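Local coordinates for protein putative acetyl/propionyl-CoA carboxylase, alpha subunit (Methylibium petroleiphilum, PDB 2O1Q) that is probably a metal-dependent dioxygenase of the cupin superfamily acting on acetylacetone, with a zinc ion bound by the protein in this crystal, at residues 20-25 and 47-52; 38-43 and 134-139; 66-69 and 74-77; 105-108 and 112-115. All coordinates share one frame; numbering follows the deposited sequence. Where two conformers were deposited one is given.

Contact 1 of 4, residues 20-25 and 47-52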
loop_
_atom_site.group_PDB
_atom_site.type_symbol
_atom_site.label_atom_id
_atom_site.label_comp_id
_atom_site.label_asym_id
_atom_site.label_seq_id
_atom_site.Cartn_x
_atom_site.Cartn_y
_atom_site.Cartn_z
ATOM N N LYS A 20 -2.589 -19.785 -19.879
ATOM C CA LYS A 20 -4.019 -19.759 -20.179
ATOM C C LYS A 20 -4.298 -18.604 -21.142
ATOM O O LYS A 20 -3.656 -17.589 -21.107
ATOM C CB LYS A 20 -4.901 -19.609 -18.899
ATOM C CG LYS A 20 -4.940 -20.801 -17.949
ATOM C CD LYS A 20 -6.115 -20.705 -16.977
ATOM C CE LYS A 20 -6.219 -21.927 -16.093
ATOM N NZ LYS A 20 -5.193 -21.872 -15.028
ATOM N N PRO A 21 -5.283 -18.757 -22.021
ATOM C CA PRO A 21 -5.638 -17.604 -22.846
ATOM C C PRO A 21 -6.155 -16.434 -21.978
ATOM O O PRO A 21 -6.907 -16.634 -21.006
ATOM C CB PRO A 21 -6.710 -18.147 -23.796
ATOM C CG PRO A 21 -6.701 -19.644 -23.616
ATOM C CD PRO A 21 -6.106 -19.940 -22.295
ATOM N N PHE A 22 -5.686 -15.216 -22.270
ATOM C CA PHE A 22 -6.157 -14.049 -21.600
ATOM C C PHE A 22 -7.523 -13.704 -22.222
ATOM O O PHE A 22 -7.716 -13.862 -23.441
ATOM C CB PHE A 22 -5.150 -12.885 -21.753
ATOM C CG PHE A 22 -5.440 -11.754 -20.865
ATOM C CD1 PHE A 22 -5.202 -11.861 -19.516
ATOM C CD2 PHE A 22 -6.096 -10.622 -21.344
ATOM C CE1 PHE A 22 -5.543 -10.852 -18.658
ATOM C CE2 PHE A 22 -6.446 -9.621 -20.494
ATOM C CZ PHE A 22 -6.176 -9.729 -19.154
ATOM N N PRO A 23 -8.488 -13.281 -21.401
ATOM C CA PRO A 23 -9.811 -12.997 -21.943
ATOM C C PRO A 23 -9.851 -12.129 -23.173
ATOM O O PRO A 23 -9.212 -11.060 -23.224
ATOM C CB PRO A 23 -10.504 -12.280 -20.788
ATOM C CG PRO A 23 -9.931 -12.865 -19.613
ATOM C CD PRO A 23 -8.455 -13.020 -19.947
ATOM N N ALA A 24 -10.594 -12.606 -24.157
ATOM C CA ALA A 24 -10.828 -11.875 -25.394
ATOM C C ALA A 24 -11.570 -10.570 -25.188
ATOM O O ALA A 24 -11.485 -9.688 -26.021
ATOM C CB ALA A 24 -11.599 -12.745 -26.392
ATOM N N ALA A 25 -12.310 -10.458 -24.103
ATOM C CA ALA A 25 -13.043 -9.239 -23.832
ATOM C C ALA A 25 -12.090 -8.074 -23.609
ATOM O O ALA A 25 -12.482 -6.932 -23.789
ATOM C CB ALA A 25 -13.971 -9.399 -22.617
ATOM N N ALA A 47 1.131 -11.008 -12.315
ATOM C CA ALA A 47 0.925 -11.936 -13.405
ATOM C C ALA A 47 2.031 -11.783 -14.395
ATOM O O ALA A 47 2.759 -10.729 -14.401
ATOM C CB ALA A 47 -0.474 -11.684 -14.054
ATOM N N ILE A 48 2.198 -12.815 -15.246
ATOM C CA ILE A 48 3.121 -12.742 -16.397
ATOM C C ILE A 48 2.325 -13.042 -17.649
ATOM O O ILE A 48 1.286 -13.722 -17.586
ATOM C CB ILE A 48 4.359 -13.664 -16.225
ATOM C CG1 ILE A 48 5.383 -13.412 -17.296
ATOM C CG2 ILE A 48 3.879 -15.100 -16.063
ATOM C CD1 ILE A 48 6.801 -13.979 -16.949
ATOM N N PHE A 49 2.696 -12.360 -18.719
ATOM C CA PHE A 49 2.000 -12.387 -19.995
ATOM C C PHE A 49 2.925 -12.747 -21.137
ATOM O O PHE A 49 4.072 -12.298 -21.179
ATOM C CB PHE A 49 1.394 -11.020 -20.284
ATOM C CG PHE A 49 0.435 -10.531 -19.200
ATOM C CD1 PHE A 49 0.912 -9.927 -18.066
ATOM C CD2 PHE A 49 -0.939 -10.737 -19.304
ATOM C CE1 PHE A 49 0.067 -9.486 -17.095
ATOM C CE2 PHE A 49 -1.775 -10.289 -18.327
ATOM C CZ PHE A 49 -1.285 -9.698 -17.221
ATOM N N ASP A 50 2.349 -13.493 -22.056
ATOM C CA ASP A 50 3.004 -13.963 -23.282
ATOM C C ASP A 50 2.175 -13.372 -24.405
ATOM O O ASP A 50 1.018 -13.732 -24.580
ATOM C CB ASP A 50 2.987 -15.483 -23.339
ATOM C CG ASP A 50 3.664 -16.015 -24.571
ATOM O OD1 ASP A 50 4.773 -15.542 -24.868
ATOM O OD2 ASP A 50 3.094 -16.881 -25.227
ATOM N N CYS A 51 2.771 -12.484 -25.185
ATOM C CA CYS A 51 2.020 -11.649 -26.076
ATOM C C CYS A 51 2.562 -11.760 -27.467
ATOM O O CYS A 51 3.667 -11.308 -27.735
ATOM C CB CYS A 51 2.116 -10.213 -25.628
ATOM S SG CYS A 51 1.676 -9.816 -23.938
ATOM N N PRO A 52 1.779 -12.342 -28.368
ATOM C CA PRO A 52 2.205 -12.482 -29.744
ATOM C C PRO A 52 2.433 -11.137 -30.389
ATOM O O PRO A 52 1.827 -10.191 -29.987
ATOM C CB PRO A 52 1.035 -13.186 -30.404
ATOM C CG PRO A 52 0.445 -13.925 -29.271
ATOM C CD PRO A 52 0.511 -13.036 -28.166
#

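Contact 2 of 4, residues 38-43 and 134-139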
loop_
_atom_site.group_PDB
_atom_site.type_symbol
_atom_site.label_atom_id
_atom_site.label_comp_id
_atom_site.label_asym_id
_atom_site.label_seq_id
_atom_site.Cartn_x
_atom_site.Cartn_y
_atom_site.Cartn_z
ATOM N N VAL A 38 -2.249 -13.156 -5.786
ATOM C CA VAL A 38 -3.191 -12.124 -5.392
ATOM C C VAL A 38 -3.032 -11.842 -3.893
ATOM O O VAL A 38 -2.872 -12.812 -3.128
ATOM C CB VAL A 38 -4.662 -12.441 -5.760
ATOM C CG1 VAL A 38 -4.831 -12.638 -7.288
ATOM C CG2 VAL A 38 -5.230 -13.603 -4.895
ATOM N N SER A 39 -3.213 -10.587 -3.498
ATOM C CA SER A 39 -3.182 -10.104 -2.140
ATOM C C SER A 39 -4.577 -9.582 -1.810
ATOM O O SER A 39 -4.934 -8.446 -2.214
ATOM C CB SER A 39 -2.212 -8.966 -2.003
ATOM O OG SER A 39 -0.869 -9.460 -1.895
ATOM N N PRO A 40 -5.381 -10.387 -1.124
ATOM C CA PRO A 40 -6.761 -9.959 -0.850
ATOM C C PRO A 40 -6.904 -8.730 0.020
ATOM O O PRO A 40 -7.965 -8.031 -0.023
ATOM C CB PRO A 40 -7.368 -11.183 -0.115
ATOM C CG PRO A 40 -6.479 -12.312 -0.439
ATOM C CD PRO A 40 -5.104 -11.702 -0.515
ATOM N N GLU A 41 -5.906 -8.476 0.867
ATOM C CA GLU A 41 -6.041 -7.347 1.763
ATOM C C GLU A 41 -5.832 -6.012 1.051
ATOM O O GLU A 41 -6.680 -5.128 1.143
ATOM C CB GLU A 41 -5.087 -7.495 2.912
ATOM C CG GLU A 41 -5.226 -6.444 3.953
ATOM C CD GLU A 41 -4.069 -6.415 4.912
ATOM O OE1 GLU A 41 -4.036 -7.269 5.850
ATOM O OE2 GLU A 41 -3.141 -5.595 4.711
HETATM N N MSE A 42 -4.699 -5.846 0.356
HETATM C CA MSE A 42 -4.378 -4.612 -0.300
HETATM C C MSE A 42 -5.080 -4.540 -1.617
HETATM O O MSE A 42 -5.177 -3.416 -2.161
HETATM C CB MSE A 42 -2.889 -4.548 -0.454
HETATM C CG MSE A 42 -2.385 -3.217 -0.930
HETATM SE SE MSE A 42 -0.453 -2.975 -0.690
HETATM C CE MSE A 42 -0.147 -4.634 0.367
ATOM N N GLY A 43 -5.465 -5.678 -2.200
ATOM C CA GLY A 43 -5.988 -5.671 -3.556
ATOM C C GLY A 43 -4.923 -5.656 -4.643
ATOM O O GLY A 43 -5.179 -5.259 -5.798
ATOM N N ILE A 134 -11.592 -4.410 -13.084
ATOM C CA ILE A 134 -11.040 -5.753 -13.037
ATOM C C ILE A 134 -9.826 -5.770 -12.123
ATOM O O ILE A 134 -8.808 -5.174 -12.431
ATOM C CB ILE A 134 -10.676 -6.191 -14.488
ATOM C CG1 ILE A 134 -11.946 -6.328 -15.340
ATOM C CG2 ILE A 134 -9.775 -7.438 -14.541
ATOM C CD1 ILE A 134 -12.775 -7.495 -14.997
ATOM N N GLY A 135 -9.974 -6.444 -10.984
ATOM C CA GLY A 135 -8.884 -6.531 -10.056
ATOM C C GLY A 135 -8.578 -7.904 -9.569
ATOM O O GLY A 135 -8.924 -8.883 -10.209
ATOM N N TRP A 136 -8.016 -7.985 -8.368
ATOM C CA TRP A 136 -7.453 -9.263 -7.864
ATOM C C TRP A 136 -8.419 -10.402 -7.863
ATOM O O TRP A 136 -8.047 -11.497 -8.182
ATOM C CB TRP A 136 -6.834 -9.111 -6.444
ATOM C CG TRP A 136 -7.796 -8.986 -5.362
ATOM C CD1 TRP A 136 -8.370 -7.853 -4.930
ATOM C CD2 TRP A 136 -8.357 -10.046 -4.594
ATOM N NE1 TRP A 136 -9.262 -8.113 -3.934
ATOM C CE2 TRP A 136 -9.261 -9.466 -3.693
ATOM C CE3 TRP A 136 -8.177 -11.437 -4.571
ATOM C CZ2 TRP A 136 -9.973 -10.200 -2.799
ATOM C CZ3 TRP A 136 -8.909 -12.176 -3.670
ATOM C CH2 TRP A 136 -9.779 -11.552 -2.789
ATOM N N GLU A 137 -9.639 -10.108 -7.443
ATOM C CA GLU A 137 -10.676 -11.087 -7.331
ATOM C C GLU A 137 -11.130 -11.584 -8.711
ATOM O O GLU A 137 -11.435 -12.772 -8.894
ATOM C CB GLU A 137 -11.862 -10.497 -6.524
ATOM C CG GLU A 137 -12.925 -11.473 -6.079
ATOM C CD GLU A 137 -14.139 -10.775 -5.408
ATOM O OE1 GLU A 137 -14.670 -9.784 -5.985
ATOM O OE2 GLU A 137 -14.582 -11.250 -4.333
ATOM N N ASP A 138 -11.267 -10.646 -9.636
ATOM C CA ASP A 138 -11.582 -10.969 -11.010
ATOM C C ASP A 138 -10.477 -11.799 -11.639
ATOM O O ASP A 138 -10.709 -12.792 -12.302
ATOM C CB ASP A 138 -11.877 -9.713 -11.816
ATOM C CG ASP A 138 -12.952 -8.898 -11.181
ATOM O OD1 ASP A 138 -14.117 -9.371 -11.171
ATOM O OD2 ASP A 138 -12.596 -7.848 -10.622
ATOM N N ALA A 139 -9.247 -11.391 -11.402
ATOM C CA ALA A 139 -8.108 -12.137 -11.887
ATOM C C ALA A 139 -8.063 -13.542 -11.356
ATOM O O ALA A 139 -7.852 -14.457 -12.117
ATOM C CB ALA A 139 -6.803 -11.395 -11.579
HETATM O O HOH W 1 -7.606 -5.364 -7.133
#

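Contact 3 of 4, residues 66-69 and 74-77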
loop_
_atom_site.group_PDB
_atom_site.type_symbol
_atom_site.label_atom_id
_atom_site.label_comp_id
_atom_site.label_asym_id
_atom_site.label_seq_id
_atom_site.Cartn_x
_atom_site.Cartn_y
_atom_site.Cartn_z
ATOM N N GLY A 66 1.362 0.393 -10.970
ATOM C CA GLY A 66 1.772 -0.887 -11.502
ATOM C C GLY A 66 3.193 -0.802 -11.964
ATOM O O GLY A 66 3.659 0.262 -12.332
ATOM N N GLU A 67 3.899 -1.931 -11.925
ATOM C CA GLU A 67 5.315 -1.978 -12.321
ATOM C C GLU A 67 5.547 -3.216 -13.169
ATOM O O GLU A 67 5.076 -4.327 -12.799
ATOM C CB GLU A 67 6.189 -2.079 -11.080
ATOM C CG GLU A 67 6.087 -0.922 -10.204
ATOM C CD GLU A 67 7.054 -0.999 -9.027
ATOM O OE1 GLU A 67 8.286 -1.125 -9.235
ATOM O OE2 GLU A 67 6.587 -0.781 -7.892
ATOM N N TYR A 68 6.241 -3.084 -14.280
ATOM C CA TYR A 68 6.503 -4.180 -15.150
ATOM C C TYR A 68 7.974 -4.376 -15.445
ATOM O O TYR A 68 8.749 -3.423 -15.369
ATOM C CB TYR A 68 5.729 -4.073 -16.464
ATOM C CG TYR A 68 6.172 -2.960 -17.389
ATOM C CD1 TYR A 68 7.301 -3.118 -18.177
ATOM C CD2 TYR A 68 5.447 -1.775 -17.486
ATOM C CE1 TYR A 68 7.725 -2.082 -19.000
ATOM C CE2 TYR A 68 5.867 -0.757 -18.349
ATOM C CZ TYR A 68 7.015 -0.948 -19.116
ATOM O OH TYR A 68 7.456 0.101 -19.915
ATOM N N PHE A 69 8.296 -5.622 -15.762
ATOM C CA PHE A 69 9.571 -6.082 -16.249
ATOM C C PHE A 69 9.307 -6.831 -17.554
ATOM O O PHE A 69 8.750 -7.944 -17.573
ATOM C CB PHE A 69 10.231 -6.957 -15.217
ATOM C CG PHE A 69 11.595 -7.504 -15.582
ATOM C CD1 PHE A 69 12.365 -7.071 -16.657
ATOM C CD2 PHE A 69 12.112 -8.523 -14.796
ATOM C CE1 PHE A 69 13.607 -7.655 -16.914
ATOM C CE2 PHE A 69 13.326 -9.075 -15.039
ATOM C CZ PHE A 69 14.089 -8.647 -16.082
ATOM N N LYS A 74 9.080 -6.290 -27.220
ATOM C CA LYS A 74 8.918 -4.862 -27.356
ATOM C C LYS A 74 7.457 -4.528 -27.207
ATOM O O LYS A 74 6.632 -5.173 -27.786
ATOM C CB LYS A 74 9.429 -4.405 -28.736
ATOM C CG LYS A 74 9.539 -2.921 -28.942
ATOM C CD LYS A 74 10.377 -2.542 -30.171
ATOM C CE LYS A 74 9.848 -3.216 -31.429
HETATM N N MSE A 75 7.190 -3.507 -26.402
HETATM C CA MSE A 75 5.856 -3.075 -25.947
HETATM C C MSE A 75 5.733 -1.549 -26.057
HETATM O O MSE A 75 6.497 -0.793 -25.438
HETATM C CB MSE A 75 5.639 -3.579 -24.505
HETATM C CG MSE A 75 4.266 -3.203 -23.943
HETATM SE SE MSE A 75 3.986 -3.784 -22.147
HETATM C CE MSE A 75 5.275 -2.681 -21.330
ATOM N N ASP A 76 4.736 -1.123 -26.804
ATOM C CA ASP A 76 4.343 0.251 -26.809
ATOM C C ASP A 76 3.264 0.562 -25.742
ATOM O O ASP A 76 2.183 0.004 -25.749
ATOM C CB ASP A 76 3.838 0.625 -28.203
ATOM C CG ASP A 76 4.957 0.990 -29.173
ATOM O OD1 ASP A 76 6.138 1.134 -28.751
ATOM O OD2 ASP A 76 4.635 1.135 -30.373
ATOM N N VAL A 77 3.612 1.466 -24.833
ATOM C CA VAL A 77 2.750 1.937 -23.740
ATOM C C VAL A 77 2.510 3.442 -23.905
ATOM O O VAL A 77 3.390 4.185 -24.324
ATOM C CB VAL A 77 3.369 1.654 -22.349
ATOM C CG1 VAL A 77 2.263 1.564 -21.292
ATOM C CG2 VAL A 77 4.228 0.374 -22.358
#

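Contact 4 of 4, residues 105-108 and 112-115. With ACT (acetate ion), chain G.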
loop_
_atom_site.group_PDB
_atom_site.type_symbol
_atom_site.label_atom_id
_atom_site.label_comp_id
_atom_site.label_asym_id
_atom_site.label_seq_id
_atom_site.Cartn_x
_atom_site.Cartn_y
_atom_site.Cartn_z
ATOM N N THR A 105 -2.160 -0.612 -25.166
ATOM C CA THR A 105 -0.888 -1.198 -24.930
ATOM C C THR A 105 -0.773 -2.309 -25.925
ATOM O O THR A 105 -1.669 -3.129 -26.030
ATOM C CB THR A 105 -0.746 -1.727 -23.540
ATOM O OG1 THR A 105 -0.831 -0.626 -22.609
ATOM C CG2 THR A 105 0.623 -2.470 -23.330
ATOM N N GLU A 106 0.320 -2.328 -26.658
ATOM C CA GLU A 106 0.455 -3.276 -27.769
ATOM C C GLU A 106 1.885 -3.765 -27.899
ATOM O O GLU A 106 2.818 -3.145 -27.414
ATOM C CB GLU A 106 -0.116 -2.681 -29.048
ATOM C CG GLU A 106 0.617 -1.527 -29.590
ATOM C CD GLU A 106 -0.045 -0.967 -30.829
ATOM O OE1 GLU A 106 -1.245 -1.194 -31.126
ATOM O OE2 GLU A 106 0.671 -0.274 -31.517
ATOM N N PHE A 107 2.021 -4.831 -28.659
ATOM C CA PHE A 107 3.228 -5.645 -28.758
ATOM C C PHE A 107 3.643 -5.833 -30.191
ATOM O O PHE A 107 3.212 -6.729 -30.881
ATOM C CB PHE A 107 2.958 -6.945 -28.030
ATOM C CG PHE A 107 2.618 -6.725 -26.603
ATOM C CD1 PHE A 107 3.621 -6.582 -25.672
ATOM C CD2 PHE A 107 1.287 -6.551 -26.204
ATOM C CE1 PHE A 107 3.285 -6.270 -24.329
ATOM C CE2 PHE A 107 0.978 -6.252 -24.926
ATOM C CZ PHE A 107 1.996 -6.125 -23.981
ATOM N N PRO A 108 4.459 -4.910 -30.705
ATOM C CA PRO A 108 4.986 -5.001 -32.058
ATOM C C PRO A 108 5.771 -6.253 -32.333
ATOM O O PRO A 108 5.747 -6.755 -33.455
ATOM C CB PRO A 108 5.904 -3.788 -32.159
ATOM C CG PRO A 108 5.785 -3.047 -30.946
ATOM C CD PRO A 108 4.873 -3.680 -30.026
ATOM N N GLU A 112 7.201 -10.943 -23.624
ATOM C CA GLU A 112 6.853 -11.519 -22.346
ATOM C C GLU A 112 7.113 -10.441 -21.351
ATOM O O GLU A 112 8.163 -9.780 -21.416
ATOM C CB GLU A 112 7.754 -12.681 -21.985
ATOM C CG GLU A 112 7.387 -13.363 -20.666
ATOM C CD GLU A 112 8.353 -14.466 -20.312
ATOM O OE1 GLU A 112 9.494 -14.158 -19.858
ATOM O OE2 GLU A 112 7.945 -15.630 -20.475
ATOM N N PHE A 113 6.162 -10.202 -20.464
ATOM C CA PHE A 113 6.307 -9.233 -19.366
ATOM C C PHE A 113 5.592 -9.679 -18.138
ATOM O O PHE A 113 4.517 -10.322 -18.197
ATOM C CB PHE A 113 5.915 -7.789 -19.730
ATOM C CG PHE A 113 4.449 -7.557 -19.823
ATOM C CD1 PHE A 113 3.723 -7.965 -20.950
ATOM C CD2 PHE A 113 3.759 -6.972 -18.758
ATOM C CE1 PHE A 113 2.334 -7.758 -20.987
ATOM C CE2 PHE A 113 2.410 -6.753 -18.828
ATOM C CZ PHE A 113 1.717 -7.131 -19.975
ATOM N N TYR A 114 6.248 -9.357 -17.035
ATOM C CA TYR A 114 5.813 -9.587 -15.668
ATOM C C TYR A 114 5.338 -8.249 -15.144
ATOM O O TYR A 114 6.001 -7.225 -15.366
ATOM C CB TYR A 114 7.040 -10.120 -14.882
ATOM C CG TYR A 114 6.882 -10.211 -13.378
ATOM C CD1 TYR A 114 7.121 -9.134 -12.585
ATOM C CD2 TYR A 114 6.574 -11.399 -12.741
ATOM C CE1 TYR A 114 7.078 -9.227 -11.229
ATOM C CE2 TYR A 114 6.527 -11.496 -11.371
ATOM C CZ TYR A 114 6.746 -10.414 -10.615
ATOM O OH TYR A 114 6.750 -10.447 -9.248
HETATM N N MSE A 115 4.167 -8.222 -14.509
HETATM C CA MSE A 115 3.623 -7.021 -13.953
HETATM C C MSE A 115 2.914 -7.238 -12.664
HETATM O O MSE A 115 2.182 -8.223 -12.474
HETATM C CB MSE A 115 2.701 -6.325 -14.962
HETATM C CG MSE A 115 2.299 -4.962 -14.558
HETATM SE SE MSE A 115 1.727 -3.917 -16.132
HETATM C CE MSE A 115 1.452 -2.299 -15.032
HETATM C C ACT G . -0.680 -2.588 -19.393
HETATM O O ACT G . -1.387 -1.962 -20.212
HETATM O OXT ACT G . -0.873 -2.221 -18.211
HETATM C CH3 ACT G . 0.330 -3.658 -19.712
#

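Contact 1 of 4, residues 20-25 and 47-52
Phe-22 and Phe-49 meet as an offset edge-to-face pair inside the cupin beta-barrel, and they illustrate how one ring contact can join parts of a barrel whose backbones stay well apart. Their CA atoms lie 8.5 Å from each other, and the two rings alone bridge the gap between the turn that follows strand 20-21 and the strand 44-51. The side chain of Phe-22 can be followed outward. Its CB heads toward the strand but makes no close contact with it; with CG anti to the backbone N (chi1 -168°), the ring is swung inward. From there CD1 comes within 4.0 Å of Phe-49 CE2. The walk closes at CE1, which meets the same Phe-49 atom, so Phe-49 CE2 rests against the CD1-CE1 bond of Phe-22. The far side of the ring plane, away from Phe-49, is covered within its own segment by Pro-23, whose CD sits 3.3 Å above the plane toward the rim. The Phe-22 ring also makes edge-to-face contacts with Trp-33 and Phe-57.

Phe-49 presents an edge instead of a face. The planes are inclined at 68° and the ring centroids stand 5.7 Å apart, a disposition in which the C-H rim of one ring can lie against the pi cloud of the other. Phe-49 is stacked on Phe-113 as well, which makes this pair one link in an aromatic cluster; its side chain is about 9 Å from the zinc ion. The closest approach of all is between Phe-22 CE1 and Phe-49 CE2, at 3.8 Å.

Contact 2 of 4, residues 38-43 and 134-139
The hairpin that turns from strand 32-39 into strand 44-51 receives the indole of Trp-136, the first residue of the C-terminal helix 136-144, in a buried contact of a helix start with a beta-hairpin turn. Pro-40 lies across one indole face: its CA is 3.8 Å from the centroid of the six-membered ring and only 11° off the normal, a CH-pi contact, while its CB meets Trp-136 CH2 at 3.6 Å. Val-38 comes obliquely, its CG2 reaching Trp-136 CE3 at 3.7 Å and its CG1 resting near the carbonyl O of the same tryptophan. The other indole face carries Glu-137 CB, so the ring is held like a plate between helix and turn. The torsion that sets CG between backbone N and carbonyl carbon (chi1 74°) tips the plate back over Pro-40.

Gly-43 closes the turn through its N, bonded to Ser-39 O, and its CA approaches Trp-136 CD1; a side chain there would collide with the preceding carbonyl. A water receives the Trp-136 N-H at 2.9 Å and donates to Gly-43 O, joining helix start to turn. The indole NE1 is bonded to Asn-99 of the fourth subunit. A leucine in place of Trp-136 would probably leave Pro-40 without the indole face it lies on and Asn-99 OD1 of that subunit without its N-H.

The N-cap residue Gly-135 gives an almost straight N-H bond (172°) to Asp-138 OD2, at N3, which accepts through its anti lone pair: one of a capping box's two bonds. The result is an N-capped helix start packed on a beta-hairpin turn.

Contact 3 of 4, residues 66-69 and 74-77
Tyr-68 and Met-75 give up most of the surface hidden here, and their meeting is a clear case of a methyl group docked on an aromatic face. The methionine is selenomethionine, so SE stands where sulfur would be. Its terminal CE lies over one face of the Tyr-68 ring, toward the hydroxyl-bearing side: 3.4 Å from the centroid, 17° off the normal, and 3.3 Å from CZ, which is tight packing. The selenium is farther out above the same ring, 5.0 Å from the centroid and almost on the normal. An otherwise extended chain that bends at chi3 (66°) produces this arrangement, turning the methyl down upon the ring instead of past it.

Tyr-68 approaches from the opposite direction. Its CG falls between the backbone N and the carbonyl carbon (chi1 69°), and the ring reaches out from strand 66-71 to strand 74-77. At the hydroxyl end Val-77 adds a looser touch, CG2 standing 4.1 Å from Tyr-68 OH in the conformer described.

The two strands are joined here by side chains, since their backbones pair with others: Tyr-68 with Gly-94 and Met-75 with Ala-88. Thr-105 and Phe-107 pack against Met-75, and the side chain of Val-77 is about 6 Å from the zinc ion. Apolar filling between two sheets beside the metal suits a cupin barrel interior, and the pair itself is a Met-aromatic contact.

Contact 4 of 4, residues 105-108 and 112-115
Phe-107 and Phe-113 meet across a corner of the chain: it turns at Pro-108, the strands before and after it belong to different sheets, and the nearest CA atoms, those of Phe-107 and Glu-112, are still 9.4 Å apart. The rings span that distance. Their planes are only 14° from parallel, yet they are slid so far apart, with centroids at 5.5 Å, that they barely overlap; the closest atoms are Phe-107 CZ and Phe-113 CE1, 3.4 Å apart. Phe-113 CG sits between its own N and carbonyl carbon (chi1 75°), which lifts the ring off strand 110-118 toward Phe-107.

Beyond the rings lies an acetate ion, probably from the crystallisation liquor. Its methyl carbon is 3.7 Å from Phe-113 CZ and also close to Thr-105 CG2, while its O accepts a hydrogen bond of 2.8 Å from Thr-105 OG1. Met-115, a selenomethionine, borders the other carboxylate oxygen, with SE 3.7 Å from OXT.

Phe-113 is further stacked on Phe-49, and its side chain is about 7 Å from the zinc ion. Replacing Phe-113 with serine would probably open a gap between Phe-107 and Phe-49 and take away the apolar wall beside the acetate methyl. A hydroxyl set among largely apolar side chains is consistent with a pocket for a small, partly apolar oxygen-bearing molecule, possibly one such as acetylacetone.

How the contacts relate
Contacts 1, 3 and 4 lie within the cupin barrel and contact 2 at its end, about 17 Å between centres from contact 1. Contacts 3 and 4 are buried neighbours, about 6 Å apart between centres: Phe-69 N probably bonds to Tyr-114 O at 2.8 Å, and the backbone N of Asp-76 probably bonds to Glu-106 O. Contact 1 touches contact 4 through the adjoining strands 44-51 and 110-118, but not contact 3, and is only partly buried. Rings meet rings in contacts 1 and 4, a methyl meets a ring in contact 3, and contact 2 mixes CH-pi packing with a bridging water. Although buried too, contact 2 faces three other subunits, whereas contact 4 borders a bound acetate.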